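Local coordinates for extracellular solute-binding protein, family 5 (Chelativorans sp., PDB 6WM6) that binds EDTA and other aminopolycarboxylates in the periplasm, probably delivering them to an ABC transporter, at residues Thr97-Ser102 and Tyr115-Asp120; Ala304-Met309 and Asn459-Gln464; Asn347-Gly352 and Ile527-Thr532. One frame throughout, in Å; residues are numbered along the deposited sequence.

Contact 1 (Thr97-Ser102 and Tyr115-Asp120); sequences TDLLES and YRIRED. With EDO (1,2-ethanediol), chain F; EDO (1,2-ethanediol), chain K.
Leu100 and Ile117 form an antiparallel non-hydrogen-bonded pair, and just beyond it the register shifts by one, since Glu101 and Ser102 both face Arg116: a classic beta bulge. The carbonyl of Arg116 takes the N-H of Glu101 at 2.7 Å (N to O) and, more weakly, that of Ser102. Arg116 N returns a nearly straight bond to Ser102 O, with 171° at the hydrogen. Arg118 N bonds to Leu99 O and extends the pairing past the strand.

Arg118 makes the side-chain hydrogen bond of the contact. Its chain bends at chi3 (59°), which turns the guanidinium back to the carbonyls of the 97-99 turn. Arg118 NH1 lies 2.9 Å from Asp98 O and meets it in the carbonyl plane, on a lone pair. The guanidinium presents its edge, and the same NH1 also bonds to Tyr242 O. Arg118 CD packs 3.1 Å from Thr97 O. With an alanine in place of Arg118, Asp98 O and Tyr242 O would probably lose their shared donor, and the turn would be less firmly held. The carboxylate of Asp98 looks elsewhere, to Glu244 N. On the apolar side, Leu100 CD2 rests 4.1 Å from Ile117 CG1, and Leu100 CD1 meets the ring edge of Tyr115 at CD2. Ser102 OG lies 3.4 Å from Arg116 CB, alongside the extended arginine chain.

The contact belongs to the hairpin of strands 100-108 and 111-117. Arg118 serves carbonyl oxygens, and its salt bridge to Asp120 is long. Its hold on the turn therefore probably depends more on directed N-H bonding than on charge pairing.

Contact 2 (Ala304-Met309 and Asn459-Gln464); sequences ANWYFM and NYFSQQ. With SO4 (sulfate ion), chain B.
Trp306 and Phe461 pair through two main-chain hydrogen bonds, and Phe308 and Asn459 do the same, in an antiparallel ladder. Trp306 N to Phe461 O is 2.9 Å, with the donor nearly in line with the C=O. Beyond the strand, Gln463 N still reaches Ala304 O. The CA hydrogens of Asn305 and Tyr307 add contacts to the carbonyls of Phe461 and Asn459.

Trp306, Phe308 and Phe461 form an aromatic cluster on one face. Phe308 and Phe461 make an offset stack, centroids 4.5 Å apart and planes at 29°. Phe308 CE2 sits over the rim of the Phe461 ring, 3.4 Å from Phe461 CD2. Phe308 CG stands between the backbone N and the carbonyl carbon (chi1 65°), which leans the ring over the Asn459 backbone. Phe461 CB lies over one face of the Trp306 indole, 3.7 Å from Trp306 CE2. The Trp306 and Phe461 rings meet obliquely.

On the face of Asn305, Tyr460 and Ser462, polar groups meet. Ser462 OG donates to Asn305 OD1 at 2.6 Å. The Asn305 amide lies alongside the Tyr460 ring, Asn305 CG 3.6 Å from Tyr460 CD1. Tyr460 OH donates to sulfate O3 at 2.7 Å; the ion, probably from the crystallisation liquor, also bonds to Ala71 N. Back beside the indole, one water accepts from Trp306 NE1 and donates to Gln463 OE1. Gln463 NE2 is held by Gln360 OE1 and Met355 O.

Strand 305-311 lies between strands 456-462 and 524-537 in the mixed sheet. Helix 416-429 packs on Tyr307, while helix 467-474 meets Phe461 through Ile474.

Contact 3 (Asn347-Gly352 and Ile527-Thr532); sequences NWPHMG and IYQLPT
Trp348 makes the main side-chain contact with strand 527-531. Its CG is anti to the backbone N (chi1 -156°), which carries the indole across the strand. Trp348 NE1 donates to Gln529 O at 2.8 Å. The bond lies in the carbonyl plane and in the indole plane, with an angle of 151° at the hydrogen. The same edge of the indole points at the face of the Tyr528 ring. This is an offset edge-to-face pair, with centroids 5.3 Å apart and planes at 90°. At the far end of the indole, Trp348 CH2 packs 3.8 Å from Pro531 CB. The indole nitrogen is buried, and the carbonyl of Gln529 satisfies it.

Pro349 comes next. Its CD lies over one face of the indole, and Pro349 O is 3.4 Å from Tyr528 CB. A bridging water donates to Pro349 O and to Gln529 OE1, and accepts from Gln529 N. This water thus ties the loop to both the backbone and the side chain of Gln529. The other end of that amide, NE2, donates to Ser303 O.

His350 turns its side chain away from the strand, yet ND1 still shares a second water with Ile527 O. Met351 N then donates directly to Ile527 O at 3.0 Å, from above the carbonyl plane. Ile527 O therefore receives both a backbone N-H and a water. The Met351 side chain runs out extended, and Met351 CB passes 4.1 Å from Tyr528 CA.

The loop 347-352 follows helix 333-340 and packs on strand 524-537. That helix also holds Tyr528 OH through Thr340 OG1, and Lys337 NZ bonds to Trp348 O. Strand 305-311 is a neighbour of 524-537 in the sheet, and Met351 reaches its Trp306.

How the contacts relate
Contacts 2 and 3 are neighbours, with centres 10 Å apart, and share one mixed sheet. Strands 305-311 and 524-537 lie side by side in it, joined by probable hydrogen bonds from Leu530 N to Asn305 O and from Tyr307 N to Tyr528 O. Their segments alternate along the chain, so distant parts of the sequence interlock in this sheet. Contact 1 closes earlier in the sequence, in a separate antiparallel sheet. Its centre is 34 Å from that of contact 2 and 38 Å from that of contact 3, and it touches neither. The three contacts thus mark two well-separated regions of this periplasmic binding protein.

Contact 1 (Thr97-Ser102 and Tyr115-Asp120)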
loop_
_atom_site.group_PDB
_atom_site.type_symbol
_atom_site.label_atom_id
_atom_site.label_comp_id
_atom_site.label_asym_id
_atom_site.label_seq_id
_atom_site.Cartn_x
_atom_site.Cartn_y
_atom_site.Cartn_z
ATOM N N THR A 97 4.453 -9.460 -20.095
ATOM C CA THR A 97 4.843 -10.065 -21.363
ATOM C C THR A 97 5.083 -9.048 -22.462
ATOM O O THR A 97 5.518 -9.431 -23.552
ATOM C CB THR A 97 3.786 -11.085 -21.810
ATOM O OG1 THR A 97 2.493 -10.515 -21.775
ATOM C CG2 THR A 97 3.806 -12.303 -20.904
ATOM N N ASP A 98 4.771 -7.778 -22.226
ATOM C CA ASP A 98 5.212 -6.735 -23.158
ATOM C C ASP A 98 6.709 -6.495 -23.025
ATOM O O ASP A 98 7.407 -6.299 -24.027
ATOM C CB ASP A 98 4.432 -5.446 -22.913
ATOM C CG ASP A 98 2.946 -5.571 -23.288
ATOM O OD1 ASP A 98 2.639 -6.349 -24.208
ATOM O OD2 ASP A 98 2.142 -4.837 -22.674
ATOM N N LEU A 99 7.222 -6.537 -21.801
ATOM C CA LEU A 99 8.630 -6.336 -21.519
ATOM C C LEU A 99 9.444 -7.613 -21.627
ATOM O O LEU A 99 10.564 -7.594 -22.165
ATOM C CB LEU A 99 8.815 -5.751 -20.124
ATOM C CG LEU A 99 10.236 -5.583 -19.649
ATOM C CD1 LEU A 99 10.975 -4.528 -20.474
ATOM C CD2 LEU A 99 10.224 -5.171 -18.180
ATOM N N LEU A 100 8.916 -8.722 -21.131
ATOM C CA LEU A 100 9.684 -9.938 -20.939
ATOM C C LEU A 100 9.160 -11.090 -21.772
ATOM O O LEU A 100 7.944 -11.337 -21.845
ATOM C CB LEU A 100 9.652 -10.385 -19.463
ATOM C CG LEU A 100 10.256 -9.421 -18.457
ATOM C CD1 LEU A 100 10.032 -9.937 -17.046
ATOM C CD2 LEU A 100 11.749 -9.264 -18.736
ATOM N N GLU A 101 10.087 -11.834 -22.379
ATOM C CA GLU A 101 9.751 -13.156 -22.898
ATOM C C GLU A 101 9.560 -14.150 -21.759
ATOM O O GLU A 101 8.629 -14.968 -21.782
ATOM C CB GLU A 101 10.858 -13.642 -23.836
ATOM C CG GLU A 101 10.614 -15.023 -24.419
ATOM C CD GLU A 101 11.843 -15.591 -25.107
ATOM O OE1 GLU A 101 12.771 -14.812 -25.414
ATOM O OE2 GLU A 101 11.890 -16.823 -25.315
ATOM N N SER A 102 10.422 -14.090 -20.745
ATOM C CA SER A 102 10.376 -15.032 -19.644
ATOM C C SER A 102 11.133 -14.489 -18.445
ATOM O O SER A 102 11.995 -13.608 -18.554
ATOM C CB SER A 102 10.961 -16.379 -20.066
ATOM O OG SER A 102 12.306 -16.249 -20.508
ATOM N N TYR A 115 16.121 -13.406 -16.552
ATOM C CA TYR A 115 15.128 -12.612 -17.262
ATOM C C TYR A 115 15.528 -12.574 -18.730
ATOM O O TYR A 115 16.684 -12.277 -19.057
ATOM C CB TYR A 115 15.059 -11.175 -16.737
ATOM C CG TYR A 115 14.745 -11.018 -15.266
ATOM C CD1 TYR A 115 15.759 -11.019 -14.324
ATOM C CD2 TYR A 115 13.433 -10.864 -14.809
ATOM C CE1 TYR A 115 15.488 -10.868 -12.976
ATOM C CE2 TYR A 115 13.151 -10.730 -13.466
ATOM C CZ TYR A 115 14.176 -10.733 -12.552
ATOM O OH TYR A 115 13.924 -10.611 -11.197
ATOM N N ARG A 116 14.597 -12.856 -19.622
ATOM C CA ARG A 116 14.801 -12.687 -21.058
ATOM C C ARG A 116 13.876 -11.559 -21.497
ATOM O O ARG A 116 12.644 -11.704 -21.457
ATOM C CB ARG A 116 14.560 -13.990 -21.811
ATOM C CG ARG A 116 15.638 -15.025 -21.469
ATOM C CD ARG A 116 15.455 -16.390 -22.131
ATOM N NE ARG A 116 16.416 -17.353 -21.582
ATOM C CZ ARG A 116 17.664 -17.513 -22.017
ATOM N NH1 ARG A 116 18.121 -16.793 -23.033
ATOM N NH2 ARG A 116 18.456 -18.406 -21.442
ATOM N N ILE A 117 14.474 -10.417 -21.845
ATOM C CA ILE A 117 13.753 -9.221 -22.254
ATOM C C ILE A 117 13.378 -9.357 -23.717
ATOM O O ILE A 117 14.190 -9.799 -24.546
ATOM C CB ILE A 117 14.655 -7.994 -22.034
ATOM C CG1 ILE A 117 15.094 -7.901 -20.576
ATOM C CG2 ILE A 117 13.940 -6.721 -22.492
ATOM C CD1 ILE A 117 16.211 -6.870 -20.378
ATOM N N ARG A 118 12.146 -8.953 -24.070
ATOM C CA ARG A 118 11.759 -8.980 -25.480
ATOM C C ARG A 118 12.681 -8.105 -26.314
ATOM O O ARG A 118 13.036 -6.992 -25.920
ATOM C CB ARG A 118 10.319 -8.499 -25.654
ATOM C CG ARG A 118 9.294 -9.527 -25.202
ATOM C CD ARG A 118 7.879 -9.110 -25.572
ATOM N NE ARG A 118 7.694 -8.916 -27.009
ATOM C CZ ARG A 118 7.281 -7.778 -27.579
ATOM N NH1 ARG A 118 6.985 -6.701 -26.849
ATOM N NH2 ARG A 118 7.146 -7.722 -28.899
ATOM N N GLU A 119 13.022 -8.595 -27.504
ATOM C CA GLU A 119 13.879 -7.825 -28.396
ATOM C C GLU A 119 13.276 -6.461 -28.695
ATOM O O GLU A 119 13.997 -5.457 -28.720
ATOM C CB GLU A 119 14.145 -8.627 -29.672
ATOM C CG GLU A 119 15.090 -9.800 -29.432
ATOM C CD GLU A 119 15.428 -10.561 -30.696
ATOM O OE1 GLU A 119 15.990 -11.672 -30.585
ATOM O OE2 GLU A 119 15.134 -10.050 -31.796
ATOM N N ASP A 120 11.955 -6.395 -28.874
ATOM C CA ASP A 120 11.289 -5.151 -29.255
ATOM C C ASP A 120 11.028 -4.198 -28.096
ATOM O O ASP A 120 10.541 -3.085 -28.332
ATOM C CB ASP A 120 9.981 -5.451 -29.968
ATOM C CG ASP A 120 10.173 -6.113 -31.314
ATOM O OD1 ASP A 120 11.296 -6.041 -31.858
ATOM O OD2 ASP A 120 9.198 -6.702 -31.832
HETATM C C1 EDO F . 0.217 -6.964 -20.501
HETATM O O1 EDO F . -0.866 -7.580 -19.791
HETATM C C2 EDO F . 1.555 -7.369 -19.899
HETATM O O2 EDO F . 1.423 -8.607 -19.206
HETATM C C1 EDO K . 0.271 -13.303 -21.913
HETATM O O1 EDO K . 0.146 -12.002 -21.289
HETATM C C2 EDO K . 0.432 -13.135 -23.424
HETATM O O2 EDO K . -0.746 -12.554 -23.989
#

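Contact 2 (Ala304-Met309 and Asn459-Gln464)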
loop_
_atom_site.group_PDB
_atom_site.type_symbol
_atom_site.label_atom_id
_atom_site.label_comp_id
_atom_site.label_asym_id
_atom_site.label_seq_id
_atom_site.Cartn_x
_atom_site.Cartn_y
_atom_site.Cartn_z
ATOM N N ALA A 304 -6.057 -3.348 0.218
ATOM C CA ALA A 304 -4.889 -3.846 0.921
ATOM C C ALA A 304 -4.565 -2.990 2.141
ATOM O O ALA A 304 -3.740 -3.416 2.976
ATOM C CB ALA A 304 -3.677 -3.870 -0.018
ATOM N N ASN A 305 -5.133 -1.803 2.262
ATOM C CA ASN A 305 -4.951 -0.960 3.428
ATOM C C ASN A 305 -5.883 -1.443 4.521
ATOM O O ASN A 305 -7.086 -1.640 4.289
ATOM C CB ASN A 305 -5.275 0.504 3.109
ATOM C CG ASN A 305 -4.309 1.125 2.134
ATOM O OD1 ASN A 305 -3.189 0.668 1.997
ATOM N ND2 ASN A 305 -4.736 2.202 1.505
ATOM N N TRP A 306 -5.347 -1.594 5.729
ATOM C CA TRP A 306 -6.140 -2.075 6.871
ATOM C C TRP A 306 -5.967 -1.158 8.077
ATOM O O TRP A 306 -4.837 -0.806 8.437
ATOM C CB TRP A 306 -5.841 -3.535 7.218
ATOM C CG TRP A 306 -4.401 -3.895 7.434
ATOM C CD1 TRP A 306 -3.482 -4.171 6.477
ATOM C CD2 TRP A 306 -3.724 -4.087 8.699
ATOM N NE1 TRP A 306 -2.266 -4.498 7.049
ATOM C CE2 TRP A 306 -2.401 -4.471 8.414
ATOM C CE3 TRP A 306 -4.121 -3.968 10.036
ATOM C CZ2 TRP A 306 -1.458 -4.754 9.415
ATOM C CZ3 TRP A 306 -3.178 -4.253 11.026
ATOM C CH2 TRP A 306 -1.880 -4.644 10.710
ATOM N N TYR A 307 -7.093 -0.782 8.682
ATOM C CA TYR A 307 -7.085 0.024 9.877
ATOM C C TYR A 307 -6.540 -0.776 11.050
ATOM O O TYR A 307 -6.790 -1.987 11.182
ATOM C CB TYR A 307 -8.482 0.461 10.263
ATOM C CG TYR A 307 -9.077 1.559 9.436
ATOM C CD1 TYR A 307 -8.486 2.816 9.390
ATOM C CD2 TYR A 307 -10.253 1.361 8.719
ATOM C CE1 TYR A 307 -9.029 3.821 8.635
ATOM C CE2 TYR A 307 -10.827 2.394 7.975
ATOM C CZ TYR A 307 -10.189 3.616 7.954
ATOM O OH TYR A 307 -10.743 4.641 7.189
ATOM N N PHE A 308 -5.836 -0.070 11.934
ATOM C CA PHE A 308 -5.316 -0.645 13.153
ATOM C C PHE A 308 -5.354 0.420 14.239
ATOM O O PHE A 308 -5.416 1.631 13.967
ATOM C CB PHE A 308 -3.876 -1.143 12.976
ATOM C CG PHE A 308 -2.872 -0.046 12.683
ATOM C CD1 PHE A 308 -2.418 0.786 13.686
ATOM C CD2 PHE A 308 -2.342 0.122 11.404
ATOM C CE1 PHE A 308 -1.469 1.789 13.423
ATOM C CE2 PHE A 308 -1.398 1.112 11.152
ATOM C CZ PHE A 308 -0.970 1.943 12.156
ATOM N N MET A 309 -5.249 -0.040 15.491
ATOM C CA MET A 309 -4.888 0.815 16.608
ATOM C C MET A 309 -3.560 0.314 17.158
ATOM O O MET A 309 -3.452 -0.842 17.595
ATOM C CB MET A 309 -5.925 0.798 17.714
ATOM C CG MET A 309 -5.615 1.866 18.763
ATOM S SD MET A 309 -6.737 1.856 20.168
ATOM C CE MET A 309 -6.318 0.293 20.936
ATOM N N ASN A 459 -4.532 4.299 12.530
ATOM C CA ASN A 459 -4.023 4.584 11.180
ATOM C C ASN A 459 -4.253 3.319 10.351
ATOM O O ASN A 459 -5.040 2.445 10.736
ATOM C CB ASN A 459 -2.548 5.025 11.276
ATOM C CG ASN A 459 -2.117 5.970 10.179
ATOM O OD1 ASN A 459 -2.507 5.837 9.017
ATOM N ND2 ASN A 459 -1.275 6.931 10.545
ATOM N N TYR A 460 -3.572 3.225 9.209
ATOM C CA TYR A 460 -3.650 2.024 8.393
ATOM C C TYR A 460 -2.255 1.609 7.929
ATOM O O TYR A 460 -1.365 2.452 7.779
ATOM C CB TYR A 460 -4.589 2.180 7.173
ATOM C CG TYR A 460 -4.112 3.168 6.119
ATOM C CD1 TYR A 460 -3.246 2.781 5.089
ATOM C CD2 TYR A 460 -4.505 4.493 6.155
ATOM C CE1 TYR A 460 -2.802 3.692 4.140
ATOM C CE2 TYR A 460 -4.063 5.404 5.198
ATOM C CZ TYR A 460 -3.212 4.985 4.211
ATOM O OH TYR A 460 -2.761 5.912 3.264
ATOM N N PHE A 461 -2.083 0.313 7.709
ATOM C CA PHE A 461 -0.928 -0.236 7.013
ATOM C C PHE A 461 -1.372 -0.720 5.637
ATOM O O PHE A 461 -2.499 -1.166 5.457
ATOM C CB PHE A 461 -0.339 -1.424 7.785
ATOM C CG PHE A 461 0.612 -1.043 8.885
ATOM C CD1 PHE A 461 1.657 -0.193 8.637
ATOM C CD2 PHE A 461 0.460 -1.546 10.173
ATOM C CE1 PHE A 461 2.549 0.143 9.647
ATOM C CE2 PHE A 461 1.346 -1.186 11.178
ATOM C CZ PHE A 461 2.378 -0.353 10.907
ATOM N N SER A 462 -0.452 -0.719 4.683
ATOM C CA SER A 462 -0.708 -1.186 3.317
ATOM C C SER A 462 -0.061 -2.565 3.175
ATOM O O SER A 462 1.175 -2.694 3.186
ATOM C CB SER A 462 -0.083 -0.223 2.298
ATOM O OG SER A 462 -0.615 1.073 2.415
ATOM N N GLN A 463 -0.873 -3.598 3.012
ATOM C CA GLN A 463 -0.346 -4.950 2.873
ATOM C C GLN A 463 0.256 -5.177 1.490
ATOM O O GLN A 463 -0.196 -4.606 0.491
ATOM C CB GLN A 463 -1.449 -5.982 3.133
ATOM C CG GLN A 463 -1.049 -7.438 2.915
ATOM C CD GLN A 463 0.000 -7.932 3.890
ATOM O OE1 GLN A 463 1.029 -7.276 4.120
ATOM N NE2 GLN A 463 -0.255 -9.089 4.499
ATOM N N GLN A 464 1.275 -6.038 1.444
ATOM C CA GLN A 464 1.972 -6.444 0.235
ATOM C C GLN A 464 1.597 -7.870 -0.152
ATOM O O GLN A 464 1.031 -8.654 0.621
ATOM C CB GLN A 464 3.490 -6.339 0.463
ATOM C CG GLN A 464 3.937 -4.927 0.718
ATOM C CD GLN A 464 5.393 -4.858 1.147
ATOM O OE1 GLN A 464 6.160 -5.817 0.948
ATOM N NE2 GLN A 464 5.790 -3.719 1.721
HETATM S S SO4 B . -0.000 6.150 0.632
HETATM O O1 SO4 B . 0.105 5.685 -0.754
HETATM O O2 SO4 B . -0.571 7.487 0.644
HETATM O O3 SO4 B . -0.872 5.222 1.404
HETATM O O4 SO4 B . 1.334 6.179 1.222
HETATM O O HOH W 1 0.395 -5.404 6.322
#

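Contact 3 (Asn347-Gly352 and Ile527-Thr532)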
loop_
_atom_site.group_PDB
_atom_site.type_symbol
_atom_site.label_atom_id
_atom_site.label_comp_id
_atom_site.label_asym_id
_atom_site.label_seq_id
_atom_site.Cartn_x
_atom_site.Cartn_y
_atom_site.Cartn_z
ATOM N N ASN A 347 -21.282 -7.763 4.384
ATOM C CA ASN A 347 -20.374 -8.869 4.668
ATOM C C ASN A 347 -18.928 -8.387 4.694
ATOM O O ASN A 347 -18.025 -8.989 4.098
ATOM C CB ASN A 347 -20.568 -10.002 3.650
ATOM C CG ASN A 347 -21.976 -10.601 3.710
ATOM O OD1 ASN A 347 -22.610 -10.799 2.678
ATOM N ND2 ASN A 347 -22.451 -10.867 4.910
ATOM N N TRP A 348 -18.708 -7.296 5.402
ATOM C CA TRP A 348 -17.368 -6.712 5.471
ATOM C C TRP A 348 -16.554 -7.469 6.513
ATOM O O TRP A 348 -16.991 -7.602 7.659
ATOM C CB TRP A 348 -17.436 -5.237 5.837
ATOM C CG TRP A 348 -16.211 -4.493 5.366
ATOM C CD1 TRP A 348 -15.163 -4.025 6.122
ATOM C CD2 TRP A 348 -15.910 -4.151 4.009
ATOM N NE1 TRP A 348 -14.241 -3.415 5.305
ATOM C CE2 TRP A 348 -14.678 -3.471 4.008
ATOM C CE3 TRP A 348 -16.573 -4.339 2.785
ATOM C CZ2 TRP A 348 -14.101 -2.982 2.836
ATOM C CZ3 TRP A 348 -16.005 -3.861 1.631
ATOM C CH2 TRP A 348 -14.781 -3.173 1.670
ATOM N N PRO A 349 -15.377 -7.986 6.173
ATOM C CA PRO A 349 -14.690 -8.877 7.105
ATOM C C PRO A 349 -13.937 -8.143 8.208
ATOM O O PRO A 349 -13.275 -7.126 7.967
ATOM C CB PRO A 349 -13.702 -9.637 6.189
ATOM C CG PRO A 349 -13.431 -8.695 5.075
ATOM C CD PRO A 349 -14.716 -7.918 4.851
ATOM N N HIS A 350 -14.022 -8.685 9.407
ATOM C CA HIS A 350 -13.053 -8.358 10.450
ATOM C C HIS A 350 -11.660 -8.786 9.992
ATOM O O HIS A 350 -11.490 -9.749 9.237
ATOM C CB HIS A 350 -13.361 -9.146 11.720
ATOM C CG HIS A 350 -14.576 -8.693 12.457
ATOM N ND1 HIS A 350 -14.639 -7.485 13.119
ATOM C CD2 HIS A 350 -15.767 -9.311 12.669
ATOM C CE1 HIS A 350 -15.826 -7.371 13.700
ATOM N NE2 HIS A 350 -16.536 -8.460 13.428
ATOM N N MET A 351 -10.642 -8.083 10.477
ATOM C CA MET A 351 -9.263 -8.514 10.307
ATOM C C MET A 351 -8.678 -8.784 11.685
ATOM O O MET A 351 -8.519 -7.850 12.494
ATOM C CB MET A 351 -8.437 -7.495 9.556
ATOM C CG MET A 351 -7.026 -7.999 9.290
ATOM S SD MET A 351 -6.227 -6.922 8.083
ATOM C CE MET A 351 -4.507 -7.397 8.334
ATOM N N GLY A 352 -8.396 -10.048 11.972
ATOM C CA GLY A 352 -7.904 -10.442 13.275
ATOM C C GLY A 352 -6.467 -10.914 13.291
ATOM O O GLY A 352 -6.055 -11.631 14.187
ATOM N N ILE A 527 -8.123 -3.993 12.803
ATOM C CA ILE A 527 -9.549 -3.646 12.810
ATOM C C ILE A 527 -10.227 -4.241 11.570
ATOM O O ILE A 527 -10.839 -5.308 11.640
ATOM C CB ILE A 527 -9.737 -2.136 13.001
ATOM C CG1 ILE A 527 -9.105 -1.683 14.333
ATOM C CG2 ILE A 527 -11.212 -1.772 12.983
ATOM C CD1 ILE A 527 -9.001 -0.177 14.521
ATOM N N TYR A 528 -10.134 -3.580 10.427
ATOM C CA TYR A 528 -10.696 -4.108 9.179
ATOM C C TYR A 528 -10.114 -3.304 8.026
ATOM O O TYR A 528 -9.558 -2.214 8.200
ATOM C CB TYR A 528 -12.223 -4.106 9.177
ATOM C CG TYR A 528 -12.907 -2.774 9.304
ATOM C CD1 TYR A 528 -12.841 -1.834 8.282
ATOM C CD2 TYR A 528 -13.659 -2.436 10.444
ATOM C CE1 TYR A 528 -13.477 -0.599 8.365
ATOM C CE2 TYR A 528 -14.279 -1.204 10.534
ATOM C CZ TYR A 528 -14.186 -0.303 9.509
ATOM O OH TYR A 528 -14.807 0.941 9.557
ATOM N N GLN A 529 -10.278 -3.854 6.824
ATOM C CA GLN A 529 -9.763 -3.237 5.605
ATOM C C GLN A 529 -10.561 -2.010 5.200
ATOM O O GLN A 529 -11.793 -1.975 5.280
ATOM C CB GLN A 529 -9.830 -4.267 4.476
ATOM C CG GLN A 529 -8.789 -5.386 4.567
ATOM C CD GLN A 529 -9.205 -6.556 3.736
ATOM O OE1 GLN A 529 -9.977 -7.404 4.179
ATOM N NE2 GLN A 529 -8.655 -6.639 2.537
ATOM N N LEU A 530 -9.856 -0.993 4.709
ATOM C CA LEU A 530 -10.519 0.159 4.144
ATOM C C LEU A 530 -11.243 -0.228 2.863
ATOM O O LEU A 530 -10.757 -1.052 2.097
ATOM C CB LEU A 530 -9.517 1.266 3.808
ATOM C CG LEU A 530 -8.994 2.110 4.971
ATOM C CD1 LEU A 530 -8.149 1.341 5.947
ATOM C CD2 LEU A 530 -8.186 3.286 4.406
ATOM N N PRO A 531 -12.373 0.394 2.571
ATOM C CA PRO A 531 -12.978 0.222 1.244
ATOM C C PRO A 531 -12.307 1.115 0.225
ATOM O O PRO A 531 -12.009 2.276 0.484
ATOM C CB PRO A 531 -14.433 0.654 1.468
ATOM C CG PRO A 531 -14.342 1.681 2.568
ATOM C CD PRO A 531 -13.212 1.215 3.479
ATOM N N THR A 532 -12.087 0.581 -0.949
ATOM C CA THR A 532 -11.734 1.420 -2.074
ATOM C C THR A 532 -13.000 2.055 -2.662
ATOM O O THR A 532 -14.129 1.635 -2.394
ATOM C CB THR A 532 -11.072 0.611 -3.184
ATOM O OG1 THR A 532 -12.067 -0.271 -3.731
ATOM C CG2 THR A 532 -9.892 -0.199 -2.699
HETATM O O HOH W 2 -10.860 -6.646 6.766
HETATM O O HOH W 3 -12.881 -5.319 13.484
#